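Local coordinates for protein Niban 2 (PDB 7CTP) that may suppress apoptosis and may promote melanoma cell invasion in vitro, and contains a PH domain, at residues Q29-E32 and D33-V37; K315-L318 and A319-I322. All blocks are in the same frame, centred on the assembly; numbering follows the deposited sequence.

Contact 1: Q29-E32 and D33-V37; sequences QFYE and DQYGV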
ATOM      1  N   GLN A  29     -21.097   6.594  -5.686  1.00 20.73           N
ATOM      2  CA  GLN A  29     -21.989   7.254  -4.731  1.00 25.38           C
ATOM      3  C   GLN A  29     -21.351   7.322  -3.348  1.00 21.78           C
ATOM      4  O   GLN A  29     -21.393   8.367  -2.689  1.00 21.02           O
ATOM      5  CB  GLN A  29     -23.338   6.535  -4.666  1.00 30.05           C
ATOM      6  CG  GLN A  29     -24.124   6.563  -5.967  1.00 37.72           C
ATOM      7  CD  GLN A  29     -25.401   5.737  -5.904  1.00 53.70           C
ATOM      8  OE1 GLN A  29     -25.391   4.571  -5.491  1.00 44.48           O
ATOM      9  NE2 GLN A  29     -26.510   6.338  -6.313  1.00 46.13           N
ATOM     10  N   PHE A  30     -20.734   6.225  -2.897  1.00 20.78           N
ATOM     11  CA  PHE A  30     -19.963   6.278  -1.652  1.00 20.97           C
ATOM     12  C   PHE A  30     -18.833   7.296  -1.742  1.00 19.89           C
ATOM     13  O   PHE A  30     -18.554   8.021  -0.776  1.00 18.75           O
ATOM     14  CB  PHE A  30     -19.385   4.898  -1.314  1.00 18.79           C
ATOM     15  CG  PHE A  30     -20.388   3.932  -0.744  1.00 23.82           C
ATOM     16  CD1 PHE A  30     -20.797   4.034   0.578  1.00 31.43           C
ATOM     17  CD2 PHE A  30     -20.895   2.902  -1.522  1.00 26.48           C
ATOM     18  CE1 PHE A  30     -21.718   3.129   1.106  1.00 35.55           C
ATOM     19  CE2 PHE A  30     -21.818   1.995  -0.996  1.00 30.26           C
ATOM     20  CZ  PHE A  30     -22.225   2.115   0.317  1.00 31.42           C
ATOM     21  N   TYR A  31     -18.159   7.359  -2.894  1.00 20.01           N
ATOM     22  CA  TYR A  31     -17.017   8.254  -3.047  1.00 19.50           C
ATOM     23  C   TYR A  31     -17.446   9.722  -2.984  1.00 19.95           C
ATOM     24  O   TYR A  31     -16.843  10.524  -2.256  1.00 20.57           O
ATOM     25  CB  TYR A  31     -16.297   7.949  -4.362  1.00 20.29           C
ATOM     26  CG  TYR A  31     -15.138   8.857  -4.636  1.00 20.60           C
ATOM     27  CD1 TYR A  31     -13.945   8.706  -3.950  1.00 18.09           C
ATOM     28  CD2 TYR A  31     -15.242   9.889  -5.561  1.00 22.38           C
ATOM     29  CE1 TYR A  31     -12.877   9.544  -4.185  1.00 21.56           C
ATOM     30  CE2 TYR A  31     -14.186  10.732  -5.796  1.00 22.39           C
ATOM     31  CZ  TYR A  31     -13.010  10.559  -5.111  1.00 20.85           C
ATOM     32  OH  TYR A  31     -11.952  11.389  -5.342  1.00 23.60           O
ATOM     33  N   GLU A  32     -18.485  10.095  -3.740  1.00 19.76           N
ATOM     34  CA  GLU A  32     -18.952  11.478  -3.703  1.00 22.33           C
ATOM     35  C   GLU A  32     -19.436  11.857  -2.309  1.00 21.86           C
ATOM     36  O   GLU A  32     -19.201  12.984  -1.855  1.00 23.39           O
ATOM     37  CB  GLU A  32     -20.053  11.706  -4.743  1.00 23.46           C
ATOM     38  CG  GLU A  32     -19.537  11.687  -6.185  1.00 22.83           C
ATOM     39  CD  GLU A  32     -20.558  12.202  -7.197  1.00 39.51           C
ATOM     40  OE1 GLU A  32     -21.075  13.330  -7.014  1.00 38.33           O
ATOM     41  OE2 GLU A  32     -20.816  11.485  -8.189  1.00 33.11           O
ATOM     42  N   ASP A  33     -20.083  10.925  -1.606  1.00 22.55           N
ATOM     43  CA  ASP A  33     -20.485  11.194  -0.225  1.00 25.04           C
ATOM     44  C   ASP A  33     -19.268  11.403   0.668  1.00 27.42           C
ATOM     45  O   ASP A  33     -19.243  12.330   1.490  1.00 25.48           O
ATOM     46  CB  ASP A  33     -21.350  10.054   0.311  1.00 22.54           C
ATOM     47  CG  ASP A  33     -22.792  10.128  -0.156  1.00 33.84           C
ATOM     48  OD1 ASP A  33     -23.192  11.166  -0.731  1.00 41.93           O
ATOM     49  OD2 ASP A  33     -23.527   9.139   0.045  1.00 34.34           O
ATOM     50  N   GLN A  34     -18.238  10.562   0.508  1.00 23.49           N
ATOM     51  CA  GLN A  34     -17.054  10.662   1.361  1.00 22.06           C
ATOM     52  C   GLN A  34     -16.247  11.922   1.076  1.00 23.05           C
ATOM     53  O   GLN A  34     -15.558  12.418   1.968  1.00 26.10           O
ATOM     54  CB  GLN A  34     -16.139   9.444   1.177  1.00 26.67           C
ATOM     55  CG  GLN A  34     -16.584   8.161   1.884  1.00 28.34           C
ATOM     56  CD  GLN A  34     -16.883   8.351   3.370  1.00 19.13           C
ATOM     57  OE1 GLN A  34     -16.044   8.833   4.128  1.00 27.84           O
ATOM     58  NE2 GLN A  34     -18.094   7.976   3.782  1.00 26.36           N
ATOM     59  N   TYR A  35     -16.292  12.434  -0.157  1.00 21.83           N
ATOM     60  CA  TYR A  35     -15.337  13.461  -0.559  1.00 22.07           C
ATOM     61  C   TYR A  35     -15.446  14.698   0.325  1.00 23.33           C
ATOM     62  O   TYR A  35     -14.436  15.214   0.822  1.00 21.05           O
ATOM     63  CB  TYR A  35     -15.536  13.842  -2.022  1.00 19.83           C
ATOM     64  CG  TYR A  35     -14.337  14.578  -2.577  1.00 24.42           C
ATOM     65  CD1 TYR A  35     -13.252  13.886  -3.098  1.00 23.83           C
ATOM     66  CD2 TYR A  35     -14.269  15.967  -2.530  1.00 23.87           C
ATOM     67  CE1 TYR A  35     -12.144  14.555  -3.592  1.00 26.45           C
ATOM     68  CE2 TYR A  35     -13.166  16.641  -3.009  1.00 21.37           C
ATOM     69  CZ  TYR A  35     -12.113  15.933  -3.546  1.00 25.54           C
ATOM     70  OH  TYR A  35     -11.016  16.610  -4.029  1.00 29.81           O
ATOM     71  N   GLY A  36     -16.668  15.180   0.550  1.00 23.61           N
ATOM     72  CA  GLY A  36     -16.823  16.381   1.350  1.00 22.42           C
ATOM     73  C   GLY A  36     -16.484  16.172   2.814  1.00 23.37           C
ATOM     74  O   GLY A  36     -16.088  17.117   3.504  1.00 22.76           O
ATOM     75  N   VAL A  37     -16.654  14.947   3.309  1.00 20.61           N
ATOM     76  CA  VAL A  37     -16.275  14.643   4.684  1.00 21.14           C
ATOM     77  C   VAL A  37     -14.760  14.688   4.823  1.00 25.80           C
ATOM     78  O   VAL A  37     -14.218  15.286   5.759  1.00 21.13           O
ATOM     79  CB  VAL A  37     -16.843  13.274   5.110  1.00 19.59           C
ATOM     80  CG1 VAL A  37     -16.315  12.877   6.498  1.00 26.38           C
ATOM     81  CG2 VAL A  37     -18.378  13.272   5.084  1.00 21.77           C
TER
HETATM   82  O   HOH W   1     -19.580   6.990   1.740  1.00 41.13           O

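Contact 2: K315-L318 and A319-I322; sequences KEHL and ASKI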
ATOM      1  N   LYS A 315     -22.257  18.291  14.031  1.00 26.94           N
ATOM      2  CA  LYS A 315     -21.619  16.979  14.127  1.00 29.74           C
ATOM      3  C   LYS A 315     -21.672  16.452  15.560  1.00 34.45           C
ATOM      4  O   LYS A 315     -22.016  15.285  15.796  1.00 31.20           O
ATOM      5  CB  LYS A 315     -20.177  17.067  13.614  1.00 33.17           C
ATOM      6  CG  LYS A 315     -19.568  15.729  13.162  1.00 42.21           C
ATOM      7  CD  LYS A 315     -18.220  15.905  12.425  1.00 47.08           C
ATOM      8  CE  LYS A 315     -18.377  16.427  10.981  1.00 50.64           C
ATOM      9  NZ  LYS A 315     -18.061  15.404   9.906  1.00 37.01           N
ATOM     10  N   GLU A 316     -21.386  17.318  16.538  1.00 33.67           N
ATOM     11  CA  GLU A 316     -21.385  16.898  17.939  1.00 31.85           C
ATOM     12  C   GLU A 316     -22.793  16.569  18.428  1.00 40.16           C
ATOM     13  O   GLU A 316     -22.972  15.653  19.242  1.00 33.90           O
ATOM     14  CB  GLU A 316     -20.736  17.983  18.802  1.00 46.37           C
ATOM     15  CG  GLU A 316     -20.707  17.721  20.319  1.00 49.83           C
ATOM     16  CD  GLU A 316     -20.319  16.294  20.701  1.00 64.46           C
ATOM     17  OE1 GLU A 316     -21.021  15.705  21.555  1.00 59.92           O
ATOM     18  OE2 GLU A 316     -19.312  15.770  20.173  1.00 62.84           O
ATOM     19  N   HIS A 317     -23.808  17.286  17.939  1.00 31.75           N
ATOM     20  CA  HIS A 317     -25.180  16.963  18.320  1.00 29.87           C
ATOM     21  C   HIS A 317     -25.584  15.593  17.788  1.00 39.81           C
ATOM     22  O   HIS A 317     -26.183  14.788  18.509  1.00 33.26           O
ATOM     23  CB  HIS A 317     -26.141  18.041  17.824  1.00 33.03           C
ATOM     24  CG  HIS A 317     -27.570  17.806  18.209  1.00 39.60           C
ATOM     25  ND1 HIS A 317     -28.546  17.479  17.291  1.00 42.68           N
ATOM     26  CD2 HIS A 317     -28.188  17.853  19.413  1.00 39.39           C
ATOM     27  CE1 HIS A 317     -29.703  17.333  17.913  1.00 47.33           C
ATOM     28  NE2 HIS A 317     -29.514  17.556  19.201  1.00 46.21           N
ATOM     29  N   LEU A 318     -25.269  15.316  16.519  1.00 31.45           N
ATOM     30  CA  LEU A 318     -25.520  13.987  15.967  1.00 27.58           C
ATOM     31  C   LEU A 318     -24.785  12.919  16.766  1.00 27.85           C
ATOM     32  O   LEU A 318     -25.359  11.879  17.113  1.00 30.89           O
ATOM     33  CB  LEU A 318     -25.095  13.948  14.500  1.00 33.07           C
ATOM     34  CG  LEU A 318     -25.122  12.614  13.754  1.00 26.60           C
ATOM     35  CD1 LEU A 318     -26.544  12.072  13.647  1.00 30.93           C
ATOM     36  CD2 LEU A 318     -24.491  12.804  12.373  1.00 30.01           C
ATOM     37  N   ALA A 319     -23.511  13.164  17.068  1.00 27.46           N
ATOM     38  CA  ALA A 319     -22.725  12.179  17.806  1.00 34.63           C
ATOM     39  C   ALA A 319     -23.352  11.886  19.161  1.00 37.10           C
ATOM     40  O   ALA A 319     -23.369  10.736  19.611  1.00 30.14           O
ATOM     41  CB  ALA A 319     -21.286  12.664  17.972  1.00 30.03           C
ATOM     42  N   SER A 320     -23.887  12.919  19.819  1.00 35.50           N
ATOM     43  CA  SER A 320     -24.470  12.730  21.143  1.00 30.92           C
ATOM     44  C   SER A 320     -25.665  11.793  21.085  1.00 33.70           C
ATOM     45  O   SER A 320     -25.856  10.965  21.982  1.00 34.08           O
ATOM     46  CB  SER A 320     -24.879  14.076  21.740  1.00 30.85           C
ATOM     47  OG  SER A 320     -26.040  14.569  21.082  1.00 38.16           O
ATOM     48  N   LYS A 321     -26.475  11.898  20.026  1.00 25.59           N
ATOM     49  CA  LYS A 321     -27.640  11.032  19.880  1.00 26.51           C
ATOM     50  C   LYS A 321     -27.227   9.609  19.525  1.00 33.84           C
ATOM     51  O   LYS A 321     -27.864   8.640  19.956  1.00 32.37           O
ATOM     52  CB  LYS A 321     -28.572  11.589  18.810  1.00 29.23           C
ATOM     53  CG  LYS A 321     -29.101  12.974  19.112  1.00 31.92           C
ATOM     54  CD  LYS A 321     -29.998  12.979  20.342  1.00 38.09           C
ATOM     55  CE  LYS A 321     -30.690  14.335  20.488  1.00 50.23           C
ATOM     56  NZ  LYS A 321     -30.669  14.822  21.896  1.00 52.40           N
ATOM     57  N   ILE A 322     -26.176   9.466  18.721  1.00 27.88           N
ATOM     58  CA  ILE A 322     -25.667   8.136  18.393  1.00 25.56           C
ATOM     59  C   ILE A 322     -25.054   7.478  19.629  1.00 33.25           C
ATOM     60  O   ILE A 322     -25.282   6.289  19.896  1.00 30.09           O
ATOM     61  CB  ILE A 322     -24.661   8.234  17.234  1.00 26.43           C
ATOM     62  CG1 ILE A 322     -25.375   8.687  15.955  1.00 26.52           C
ATOM     63  CG2 ILE A 322     -23.934   6.907  17.031  1.00 27.93           C
ATOM     64  CD1 ILE A 322     -24.410   9.008  14.814  1.00 28.84           C
TER

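Contact 1: Q29-E32 and D33-V37
The Tyr31 and Tyr35 rings, one helical turn apart, form an offset edge-to-face pair. The edge of Tyr35 is turned toward the face of Tyr31. The centroids of the Tyr31 and Tyr35 rings are 5.9 Å apart. Their planes meet at 61°. One turn apart and with CG anti to the backbone N in both (chi1 178° in Tyr31, -163° in Tyr35), the two side chains lie side by side and point the same way. The closest touch is at the far end of the first ring: Tyr31 OH lies near the plane of the Tyr35 ring, at its edge, 3.6 Å from Tyr35 CD1. Beyond the pair, Tyr35 OH is hydrogen-bonded to Gln297 and Phe286 meets Tyr31 edge-to-face. A water lies in the plane of the Phe30 ring, at its edge. The water donates to Phe30 O at 2.9 Å. The same water accepts from Gln34 NE2 at 2.7 Å. The Gln34 chain is bent at chi2, which brings its amide back to this water. Phe30 O also accepts Gln34 N at 2.9 Å, and Asp33 N bonds to Gln29 O at 3.1 Å. Tyr35 N makes only weak bonds, to Tyr31 O and Glu32 O. From outside, Arg528 also bonds to Glu32 O, and Asn534 holds Gln34 OE1, so both ends of the buried amide are satisfied. Within helix 10-48, this turn packs its tyrosine side on Val289, Leu290 and Val293 of helix 260-337, where Glu32 adds a salt bridge to Lys292, while Phe30 packs on Met214 and Tyr215 of helix 204-218.

Contact 2: K315-L318 and A319-I322
Lys315 O accepts the backbone N-H of Ala319 at 2.9 Å. The Lys315 amine is taken up by Phe529 O. Glu316 O receives Ser320 N at 2.9 Å. The Glu316 carboxylate passes near the serine, with Glu316 OE1 4.2 Å from Ser320 CB, but its charge is paired with Arg323 further along the helix. His317 O is gripped twice. Ser320 OG donates to His317 O at 2.6 Å. Lys321 N donates to the same His317 O at 3.3 Å. The serine torsion (chi1 73°) sets OG between its own N and carbonyl carbon, folded back against the preceding turn. The His317 ring and the Lys321 chain cross obliquely, with His317 NE2 3.7 Å from Lys321 CE. The lysine amine is near the same nitrogen without contact, and might slightly disfavour a positive charge on the imidazole. Leu318 O takes Ile322 N at 3.0 Å, nearly along the C=O axis. On the same flank Leu318 CG meets Ile322 CD1 at 3.8 Å, and both side chains also touch Thr535 of helix 532-555. The arrangement is that of an amphipathic alpha-helix. Leu318, Ala319 and Ile322 form its buried side, and a serine hydroxyl bonded back to the carbonyl three residues earlier lies on its more polar side.

In the fold
Contact 1 comes first along the chain, on helix 10-48, and contact 2 follows on the long helix 260-337. Their centres are about 20 Å apart and their nearest atoms about 5 Å, without touching. Both lie on the same side of the chain's centre, in helical parts of the structure and away from the strands of the PH domain. Helix 260-337 joins them: its earlier part, around Phe286 to Gln297, packs on contact 1, and its later part carries contact 2. The chain from Arg528 to Tyr536 also serves both, since residues within it meet each contact. The two turns thus belong to one connected helical body of this protein.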